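Local structure of transcription initiation factor IIB,Transcription initiation factor IIB (Methanocaldococcus vulcanius, 5O9I) at residues Phe81-Glu86 / Ile110-Leu115; Ile12-Lys17 / Val53-Phe58; Glu46-Lys51 / Ser70-His75. The protein is a mini-intein of the HINT fold, inserted in transcription factor IIB, that probably excises itself by protein splicing and joins its flanking sequences. All blocks are in the same frame, centred on the assembly; numbering follows the deposited sequence.

Interaction 1: residues Phe81-Glu86 / Ile110-Leu115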
loop_
_atom_site.group_PDB
_atom_site.type_symbol
_atom_site.label_atom_id
_atom_site.label_comp_id
_atom_site.label_asym_id
_atom_site.label_seq_id
_atom_site.Cartn_x
_atom_site.Cartn_y
_atom_site.Cartn_z
ATOM N N PHE A 81 8.673 -0.602 9.583
ATOM C CA PHE A 81 9.504 0.560 9.220
ATOM C C PHE A 81 8.607 1.764 8.973
ATOM O O PHE A 81 7.561 1.650 8.357
ATOM C CB PHE A 81 10.336 0.317 7.958
ATOM C CG PHE A 81 11.308 -0.854 8.033
ATOM C CD1 PHE A 81 11.543 -1.570 9.212
ATOM C CD2 PHE A 81 11.997 -1.245 6.891
ATOM C CE1 PHE A 81 12.435 -2.644 9.219
ATOM C CE2 PHE A 81 12.913 -2.291 6.898
ATOM C CZ PHE A 81 13.119 -3.006 8.050
ATOM N N GLU A 82 9.006 2.924 9.472
ATOM C CA GLU A 82 8.390 4.170 9.063
ATOM C C GLU A 82 9.297 4.813 8.030
ATOM O O GLU A 82 10.495 4.899 8.238
ATOM C CB GLU A 82 8.203 5.103 10.238
ATOM C CG GLU A 82 7.337 6.298 9.892
ATOM C CD GLU A 82 7.051 7.199 11.056
ATOM O OE1 GLU A 82 8.002 7.513 11.817
ATOM O OE2 GLU A 82 5.869 7.587 11.200
ATOM N N ILE A 83 8.727 5.248 6.915
ATOM C CA ILE A 83 9.494 5.953 5.899
ATOM C C ILE A 83 8.985 7.377 5.859
ATOM O O ILE A 83 7.766 7.581 5.768
ATOM C CB ILE A 83 9.330 5.348 4.526
ATOM C CG1 ILE A 83 9.558 3.847 4.627
ATOM C CG2 ILE A 83 10.315 6.015 3.557
ATOM C CD1 ILE A 83 9.568 3.103 3.303
ATOM N N VAL A 84 9.932 8.318 5.924
ATOM C CA VAL A 84 9.659 9.727 5.752
ATOM C C VAL A 84 10.324 10.241 4.482
ATOM O O VAL A 84 11.509 9.904 4.216
ATOM C CB VAL A 84 10.224 10.549 6.923
ATOM C CG1 VAL A 84 9.622 11.950 6.903
ATOM C CG2 VAL A 84 9.933 9.842 8.241
ATOM N N VAL A 85 9.571 11.040 3.713
ATOM C CA VAL A 85 10.114 11.706 2.521
ATOM C C VAL A 85 9.989 13.220 2.578
ATOM O O VAL A 85 9.209 13.782 3.390
ATOM C CB VAL A 85 9.471 11.206 1.183
ATOM C CG1 VAL A 85 9.878 9.753 0.893
ATOM C CG2 VAL A 85 7.955 11.377 1.162
ATOM N N GLU A 86 10.783 13.866 1.716
ATOM C CA GLU A 86 10.625 15.303 1.355
ATOM C C GLU A 86 9.180 15.768 1.509
ATOM O O GLU A 86 8.325 15.292 0.812
ATOM C CB GLU A 86 11.096 15.504 -0.099
ATOM C CG GLU A 86 11.674 16.880 -0.464
ATOM C CD GLU A 86 12.777 16.780 -1.513
ATOM O OE1 GLU A 86 12.522 16.095 -2.528
ATOM O OE2 GLU A 86 13.878 17.368 -1.321
ATOM N N ILE A 110 10.972 -1.921 -5.556
ATOM C CA ILE A 110 12.148 -1.995 -4.791
ATOM C C ILE A 110 11.672 -2.369 -3.411
ATOM O O ILE A 110 10.696 -1.821 -2.895
ATOM C CB ILE A 110 12.899 -0.648 -4.815
ATOM C CG1 ILE A 110 14.400 -0.867 -4.528
ATOM C CG2 ILE A 110 12.252 0.406 -3.910
ATOM C CD1 ILE A 110 15.130 -1.414 -5.771
ATOM N N ARG A 111 12.399 -3.291 -2.816
ATOM C CA ARG A 111 11.982 -3.811 -1.539
ATOM C C ARG A 111 12.476 -2.851 -0.506
ATOM O O ARG A 111 13.447 -2.123 -0.731
ATOM C CB ARG A 111 12.308 -5.275 -1.268
ATOM C CG ARG A 111 13.222 -5.979 -2.226
ATOM C CD ARG A 111 13.217 -7.480 -1.988
ATOM N NE ARG A 111 12.884 -7.929 -0.633
ATOM C CZ ARG A 111 13.681 -7.844 0.428
ATOM N NH1 ARG A 111 14.878 -7.262 0.369
ATOM N NH2 ARG A 111 13.266 -8.313 1.595
ATOM N N VAL A 112 11.777 -2.821 0.609
ATOM C CA VAL A 112 11.942 -1.743 1.536
ATOM C C VAL A 112 13.252 -1.846 2.300
ATOM O O VAL A 112 13.961 -0.858 2.406
ATOM C CB VAL A 112 10.726 -1.655 2.469
ATOM C CG1 VAL A 112 11.009 -0.790 3.671
ATOM C CG2 VAL A 112 9.541 -1.085 1.712
ATOM N N ASP A 113 13.591 -3.028 2.814
ATOM C CA ASP A 113 14.855 -3.177 3.555
ATOM C C ASP A 113 16.110 -2.939 2.684
ATOM O O ASP A 113 17.190 -2.670 3.226
ATOM C CB ASP A 113 14.925 -4.505 4.354
ATOM C CG ASP A 113 14.426 -5.725 3.570
ATOM O OD1 ASP A 113 14.523 -5.764 2.310
ATOM O OD2 ASP A 113 13.907 -6.646 4.230
ATOM N N ASP A 114 15.960 -3.010 1.354
ATOM C CA ASP A 114 16.962 -2.506 0.417
ATOM C C ASP A 114 16.954 -0.990 0.171
ATOM O O ASP A 114 17.713 -0.504 -0.667
ATOM C CB ASP A 114 16.805 -3.206 -0.926
ATOM C CG ASP A 114 17.178 -4.660 -0.856
ATOM O OD1 ASP A 114 18.350 -4.962 -0.558
ATOM O OD2 ASP A 114 16.315 -5.504 -1.138
ATOM N N LEU A 115 16.126 -0.226 0.867
ATOM C CA LEU A 115 16.104 1.203 0.621
ATOM C C LEU A 115 17.218 1.842 1.393
ATOM O O LEU A 115 17.797 1.230 2.288
ATOM C CB LEU A 115 14.769 1.857 1.015
ATOM C CG LEU A 115 13.524 1.657 0.133
ATOM C CD1 LEU A 115 12.343 2.267 0.846
ATOM C CD2 LEU A 115 13.695 2.328 -1.212
#
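F81 turns CG to the side opposite its carbonyl carbon (chi1 -60°) and V112 sets CG1 opposite its own backbone N (chi1 165°), and these two rotamers bring ring and methyl together. The setting is a worked example of strand-to-turn packing in the HINT fold: strand 81-85 faces the type I beta turn V112-L115, which follows strand 106-111 and is closed by the bond from L115 N to V112 O. V112 CG1 comes up to the edge of the phenyl ring, near its plane, 3.4 Å from F81 CD2, while the CB of D113 lies at the same edge beside CE2. Two residues along the strand, I83 extends beyond CG1 so that its CD1 meets L115 CD1 at 3.8 Å, the two side chains crossing at about a right angle. L121 touches both I83 and L115, and V99 lies against V112, so the apolar contact extends to strands 120-124 and 98-103. Around the exposed start of the turn the chemistry is ionic: the guanidinium of R111, the last residue of the strand, spans the carboxylates of D113 and D114; D114 OD2 lies in the guanidinium plane, 2.7 Å from R111 NH1, which meets that oxygen from above the carboxylate plane.

Interaction 2: residues Ile12-Lys17 / Val53-Phe58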
loop_
_atom_site.group_PDB
_atom_site.type_symbol
_atom_site.label_atom_id
_atom_site.label_comp_id
_atom_site.label_asym_id
_atom_site.label_seq_id
_atom_site.Cartn_x
_atom_site.Cartn_y
_atom_site.Cartn_z
ATOM N N ILE A 12 -6.612 4.374 3.546
ATOM C CA ILE A 12 -6.791 4.086 2.148
ATOM C C ILE A 12 -8.127 4.596 1.665
ATOM O O ILE A 12 -9.117 4.601 2.359
ATOM C CB ILE A 12 -6.785 2.560 1.779
ATOM C CG1 ILE A 12 -7.634 1.803 2.792
ATOM C CG2 ILE A 12 -5.372 1.998 1.674
ATOM C CD1 ILE A 12 -7.844 0.353 2.451
ATOM N N ILE A 13 -8.135 4.959 0.412
ATOM C CA ILE A 13 -9.335 5.439 -0.200
ATOM C C ILE A 13 -9.922 4.213 -0.856
ATOM O O ILE A 13 -9.258 3.573 -1.660
ATOM C CB ILE A 13 -8.997 6.523 -1.213
ATOM C CG1 ILE A 13 -8.200 7.647 -0.495
ATOM C CG2 ILE A 13 -10.284 6.967 -1.828
ATOM C CD1 ILE A 13 -7.694 8.797 -1.337
ATOM N N ILE A 14 -11.155 3.887 -0.528
ATOM C CA ILE A 14 -11.813 2.793 -1.213
ATOM C C ILE A 14 -13.122 3.247 -1.781
ATOM O O ILE A 14 -13.650 4.284 -1.372
ATOM C CB ILE A 14 -12.024 1.628 -0.277
ATOM C CG1 ILE A 14 -13.103 1.964 0.746
ATOM C CG2 ILE A 14 -10.703 1.219 0.402
ATOM C CD1 ILE A 14 -13.386 0.841 1.749
ATOM N N LYS A 15 -13.632 2.480 -2.723
ATOM C CA LYS A 15 -15.040 2.540 -3.085
ATOM C C LYS A 15 -15.801 1.217 -2.735
ATOM O O LYS A 15 -15.492 0.142 -3.261
ATOM C CB LYS A 15 -15.107 2.793 -4.545
ATOM C CG LYS A 15 -16.423 3.328 -5.012
ATOM C CD LYS A 15 -16.190 4.434 -6.051
ATOM C CE LYS A 15 -15.580 3.930 -7.335
ATOM N NZ LYS A 15 -16.618 3.194 -8.121
ATOM N N GLU A 16 -16.770 1.316 -1.823
ATOM C CA GLU A 16 -17.561 0.169 -1.343
ATOM C C GLU A 16 -19.006 0.262 -1.789
ATOM O O GLU A 16 -19.715 1.162 -1.387
ATOM C CB GLU A 16 -17.493 0.085 0.170
ATOM C CG GLU A 16 -17.926 -1.267 0.686
ATOM C CD GLU A 16 -18.058 -1.336 2.181
ATOM O OE1 GLU A 16 -17.311 -0.579 2.838
ATOM O OE2 GLU A 16 -18.892 -2.153 2.677
ATOM N N LYS A 17 -19.436 -0.697 -2.612
ATOM C CA LYS A 17 -20.769 -0.685 -3.266
ATOM C C LYS A 17 -21.073 0.653 -3.937
ATOM O O LYS A 17 -22.233 1.064 -4.039
ATOM C CB LYS A 17 -21.922 -1.110 -2.311
ATOM C CG LYS A 17 -21.512 -2.046 -1.175
ATOM C CD LYS A 17 -22.687 -2.723 -0.457
ATOM C CE LYS A 17 -22.226 -3.925 0.358
ATOM N NZ LYS A 17 -23.318 -4.930 0.597
ATOM N N VAL A 53 -15.640 -3.890 -3.442
ATOM C CA VAL A 53 -14.638 -3.016 -2.869
ATOM C C VAL A 53 -13.519 -2.757 -3.871
ATOM O O VAL A 53 -12.987 -3.671 -4.471
ATOM C CB VAL A 53 -14.049 -3.631 -1.582
ATOM C CG1 VAL A 53 -12.763 -2.891 -1.147
ATOM C CG2 VAL A 53 -15.092 -3.590 -0.474
ATOM N N GLU A 54 -13.147 -1.505 -4.039
ATOM C CA GLU A 54 -12.110 -1.147 -4.973
ATOM C C GLU A 54 -11.165 -0.170 -4.390
ATOM O O GLU A 54 -11.518 0.588 -3.511
ATOM C CB GLU A 54 -12.702 -0.499 -6.199
ATOM C CG GLU A 54 -13.628 -1.406 -6.962
ATOM C CD GLU A 54 -14.237 -0.689 -8.120
ATOM O OE1 GLU A 54 -15.204 0.062 -7.879
ATOM O OE2 GLU A 54 -13.744 -0.869 -9.250
ATOM N N VAL A 55 -9.975 -0.137 -4.976
ATOM C CA VAL A 55 -8.888 0.647 -4.492
ATOM C C VAL A 55 -8.240 1.359 -5.662
ATOM O O VAL A 55 -8.385 0.944 -6.791
ATOM C CB VAL A 55 -7.985 -0.336 -3.724
ATOM C CG1 VAL A 55 -6.675 -0.652 -4.383
ATOM C CG2 VAL A 55 -7.859 0.099 -2.279
ATOM N N ILE A 56 -7.532 2.427 -5.382
ATOM C CA ILE A 56 -6.809 3.149 -6.420
ATOM C C ILE A 56 -5.440 2.518 -6.723
ATOM O O ILE A 56 -4.610 2.321 -5.823
ATOM C CB ILE A 56 -6.615 4.647 -6.014
ATOM C CG1 ILE A 56 -7.971 5.312 -5.772
ATOM C CG2 ILE A 56 -5.981 5.443 -7.117
ATOM C CD1 ILE A 56 -7.851 6.421 -4.760
ATOM N N ALA A 57 -5.250 2.212 -8.018
ATOM C CA ALA A 57 -4.041 1.571 -8.536
ATOM C C ALA A 57 -3.683 2.206 -9.818
ATOM O O ALA A 57 -4.538 2.715 -10.500
ATOM C CB ALA A 57 -4.290 0.131 -8.791
ATOM N N PHE A 58 -2.405 2.196 -10.159
ATOM C CA PHE A 58 -2.011 2.746 -11.427
ATOM C C PHE A 58 -2.031 1.710 -12.500
ATOM O O PHE A 58 -1.734 0.555 -12.252
ATOM C CB PHE A 58 -0.665 3.393 -11.330
ATOM C CG PHE A 58 0.499 2.437 -11.248
ATOM C CD1 PHE A 58 1.030 1.821 -12.423
ATOM C CD2 PHE A 58 1.153 2.247 -10.075
ATOM C CE1 PHE A 58 2.109 0.974 -12.366
ATOM C CE2 PHE A 58 2.283 1.482 -10.024
ATOM C CZ PHE A 58 2.730 0.798 -11.169
#
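K15 and E54 face each other as an antiparallel hydrogen-bonded pair, and they illustrate how a beta ladder in the HINT fold can carry a lysine-glutamate pair on one face, while the other, with I14, E16, V53 and V55, meets mainly through carbon atoms. K15 N gives its hydrogen to E54 O at 2.9 Å, and E54 N returns one to K15 O at 3.0 Å. The same carbonyl of K15 also receives a CA-H...O contact from V53 CA, in the neighbouring non-hydrogen-bonded pair of E16 with V53. The two strands run at 142° to each other, a marked twist from antiparallel.

From CB, the lysine side chain leaves the sheet on the same face as E54. CG is directed away from the backbone N (chi1 -161°), and bends at the next three torsions then carry the chain beside the glutamate, both side chains pointing the same way. CE comes within 3.9 Å of E54 OE1, and NZ ends 3.4 Å from that oxygen, a long salt bridge with only a weak hydrogen bond. Farther along on that side, I56 reaches across with CD1, which settles 3.7 Å from I13 CB and lies close to I13 CG2 as well. On the opposite face, E16 CG touches V53 CG2 at 3.8 Å.

Strand 11-16 lies between strands 19-24 and 53-58 in this sheet, with strand 64-68 beyond the latter. I20 touches K15, F66 lies against both I13 and I56, and L28 of helix 25-34 packs on I12 and I14.

Interaction 3: residues Glu46-Lys51 / Ser70-His75; sequences EIARCK and SEVSRH
E46 with R74 and A48 with V72 are the hydrogen-bonded pairs of a regular antiparallel ladder, its strands 4.7 Å apart at closest approach and 163° between their directions, with I47-S73 and R49-E71 as the intervening non-hydrogen-bonded pairs. Two nearly straight bonds link A48 and V72. The pairing reaches past R49, where C50 N bonds to S70 O at 3.0 Å.

The face bearing E46, A48, V72 and R74 mixes charge with apolar surface. V72 CG1 rests against C50 SG at 3.6 Å, while I29, I32 and I33 of helix 25-34 touch V72, C50 and A48 respectively, so the helix covers the middle of this face. Nearer the end of the ladder, R74 places CG between its backbone N and carbonyl carbon (chi1 74°), then runs extended to NE, alongside the side chain of E46. R74 NE donates to E46 OE2 at 2.8 Å, approaching from well above the carboxylate plane (48° out of it), and R74 NH2 adds a weak bond to that same oxygen. The arrangement is therefore a one-oxygen grip, distinct from the two-oxygen, coplanar arginine-carboxylate pair. On the other face, I47 meets S73, its CG1 4.0 Å from S73 CB, and E71 turns its polar end to T176, with OE2 bonded to the OG1 there.

R74 also forms a salt bridge through NH1 with D30 of helix 25-34. Two carboxylates, from E46 and D30, would balance the charge of the guanidinium and probably restrict its rotation. R74, on strand 71-76, thus links E46 of the outermost strand 46-49 to D30 of the helix by ionic bonds, beside the apolar packing.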
loop_
_atom_site.group_PDB
_atom_site.type_symbol
_atom_site.label_atom_id
_atom_site.label_comp_id
_atom_site.label_asym_id
_atom_site.label_seq_id
_atom_site.Cartn_x
_atom_site.Cartn_y
_atom_site.Cartn_z
ATOM N N GLU A 46 -3.931 -14.897 7.873
ATOM C CA GLU A 46 -5.336 -15.104 7.597
ATOM C C GLU A 46 -5.765 -14.377 6.328
ATOM O O GLU A 46 -5.389 -13.245 6.127
ATOM C CB GLU A 46 -6.136 -14.534 8.719
ATOM C CG GLU A 46 -5.970 -15.216 10.032
ATOM C CD GLU A 46 -6.814 -14.493 11.044
ATOM O OE1 GLU A 46 -8.003 -14.851 11.202
ATOM O OE2 GLU A 46 -6.290 -13.496 11.581
ATOM N N ILE A 47 -6.509 -15.069 5.469
ATOM C CA ILE A 47 -6.937 -14.555 4.171
ATOM C C ILE A 47 -8.440 -14.685 3.986
ATOM O O ILE A 47 -9.038 -15.696 4.378
ATOM C CB ILE A 47 -6.261 -15.328 3.042
ATOM C CG1 ILE A 47 -4.756 -15.081 3.093
ATOM C CG2 ILE A 47 -6.796 -14.948 1.673
ATOM C CD1 ILE A 47 -4.034 -16.221 3.744
ATOM N N ALA A 48 -9.048 -13.676 3.371
ATOM C CA ALA A 48 -10.477 -13.702 3.096
ATOM C C ALA A 48 -10.813 -13.021 1.797
ATOM O O ALA A 48 -10.203 -12.027 1.423
ATOM C CB ALA A 48 -11.273 -13.064 4.242
ATOM N N ARG A 49 -11.796 -13.567 1.101
ATOM C CA ARG A 49 -12.231 -13.031 -0.158
ATOM C C ARG A 49 -13.106 -11.848 0.163
ATOM O O ARG A 49 -13.792 -11.876 1.155
ATOM C CB ARG A 49 -12.990 -14.081 -0.966
ATOM C CG ARG A 49 -12.924 -13.799 -2.446
ATOM C CD ARG A 49 -13.949 -14.591 -3.229
ATOM N NE ARG A 49 -15.335 -14.272 -2.875
ATOM C CZ ARG A 49 -16.012 -13.185 -3.251
ATOM N NH1 ARG A 49 -15.463 -12.237 -4.012
ATOM N NH2 ARG A 49 -17.274 -13.043 -2.864
ATOM N N CYS A 50 -13.038 -10.794 -0.652
ATOM C CA CYS A 50 -13.942 -9.642 -0.503
ATOM C C CYS A 50 -14.504 -9.212 -1.838
ATOM O O CYS A 50 -14.022 -9.583 -2.894
ATOM C CB CYS A 50 -13.278 -8.473 0.231
ATOM S SG CYS A 50 -11.715 -7.892 -0.437
ATOM N N LYS A 51 -15.586 -8.461 -1.748
ATOM C CA LYS A 51 -16.450 -8.139 -2.883
ATOM C C LYS A 51 -16.895 -6.698 -2.714
ATOM O O LYS A 51 -16.875 -6.179 -1.607
ATOM C CB LYS A 51 -17.660 -9.070 -2.795
ATOM C CG LYS A 51 -18.648 -9.107 -3.975
ATOM C CD LYS A 51 -20.033 -9.568 -3.524
ATOM C CE LYS A 51 -20.413 -10.963 -4.034
ATOM N NZ LYS A 51 -21.558 -11.528 -3.270
ATOM N N SER A 70 -9.682 -8.399 -4.877
ATOM C CA SER A 70 -10.204 -9.769 -4.841
ATOM C C SER A 70 -10.224 -10.324 -3.442
ATOM O O SER A 70 -11.235 -10.935 -3.014
ATOM C CB SER A 70 -9.327 -10.652 -5.726
ATOM O OG SER A 70 -7.957 -10.399 -5.439
ATOM N N GLU A 71 -9.111 -10.149 -2.736
ATOM C CA GLU A 71 -8.991 -10.640 -1.343
ATOM C C GLU A 71 -8.053 -9.814 -0.459
ATOM O O GLU A 71 -7.212 -9.075 -0.928
ATOM C CB GLU A 71 -8.519 -12.108 -1.315
ATOM C CG GLU A 71 -7.533 -12.476 -2.414
ATOM C CD GLU A 71 -6.487 -13.476 -2.002
ATOM O OE1 GLU A 71 -6.872 -14.477 -1.378
ATOM O OE2 GLU A 71 -5.294 -13.249 -2.298
ATOM N N VAL A 72 -8.211 -9.988 0.847
ATOM C CA VAL A 72 -7.468 -9.254 1.860
ATOM C C VAL A 72 -6.811 -10.238 2.797
ATOM O O VAL A 72 -7.237 -11.356 2.867
ATOM C CB VAL A 72 -8.389 -8.297 2.663
ATOM C CG1 VAL A 72 -8.931 -7.219 1.741
ATOM C CG2 VAL A 72 -9.535 -9.033 3.386
ATOM N N SER A 73 -5.794 -9.789 3.531
ATOM C CA SER A 73 -4.983 -10.632 4.387
ATOM C C SER A 73 -4.447 -9.837 5.548
ATOM O O SER A 73 -4.362 -8.631 5.468
ATOM C CB SER A 73 -3.807 -11.252 3.604
ATOM O OG SER A 73 -2.840 -10.304 3.134
ATOM N N ARG A 74 -4.112 -10.533 6.636
ATOM C CA ARG A 74 -3.353 -9.976 7.736
ATOM C C ARG A 74 -2.464 -11.013 8.420
ATOM O O ARG A 74 -2.694 -12.183 8.319
ATOM C CB ARG A 74 -4.313 -9.392 8.760
ATOM C CG ARG A 74 -5.056 -10.437 9.578
ATOM C CD ARG A 74 -6.155 -9.801 10.401
ATOM N NE ARG A 74 -6.960 -10.809 11.075
ATOM C CZ ARG A 74 -7.970 -10.566 11.914
ATOM N NH1 ARG A 74 -8.332 -9.339 12.219
ATOM N NH2 ARG A 74 -8.657 -11.564 12.421
ATOM N N HIS A 75 -1.473 -10.529 9.138
ATOM C CA HIS A 75 -0.570 -11.379 9.858
ATOM C C HIS A 75 0.064 -10.664 11.003
ATOM O O HIS A 75 0.435 -9.495 10.836
ATOM C CB HIS A 75 0.486 -12.088 8.983
ATOM C CG HIS A 75 1.470 -11.237 8.241
ATOM N ND1 HIS A 75 1.190 -10.682 7.006
ATOM C CD2 HIS A 75 2.790 -11.013 8.456
ATOM C CE1 HIS A 75 2.264 -10.069 6.540
ATOM N NE2 HIS A 75 3.251 -10.260 7.399
#

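Overall arrangement
All three contacts are partly buried: in each, buried residues (I83 and V112; I14, V53 and V55; A48, C50 and V72) sit beside charged ones that are exposed or partly exposed. Interactions 2 and 3 are strand ladders in two separate sheets, their centres about 14 Å apart; their segments alternate along the chain, and helix 25-34 touches both. Interaction 1, across the chain's centre, lies about 24 and 25 Å from them by centres and joins strand to turn through apolar side-chain contacts, without backbone pairing. Its ionic groups all belong to segment 110-115, whereas in interactions 2 and 3 opposite charges meet across the strands. The E46-R74 bridge is short and extended to the helix; K15-E54 is long and weak.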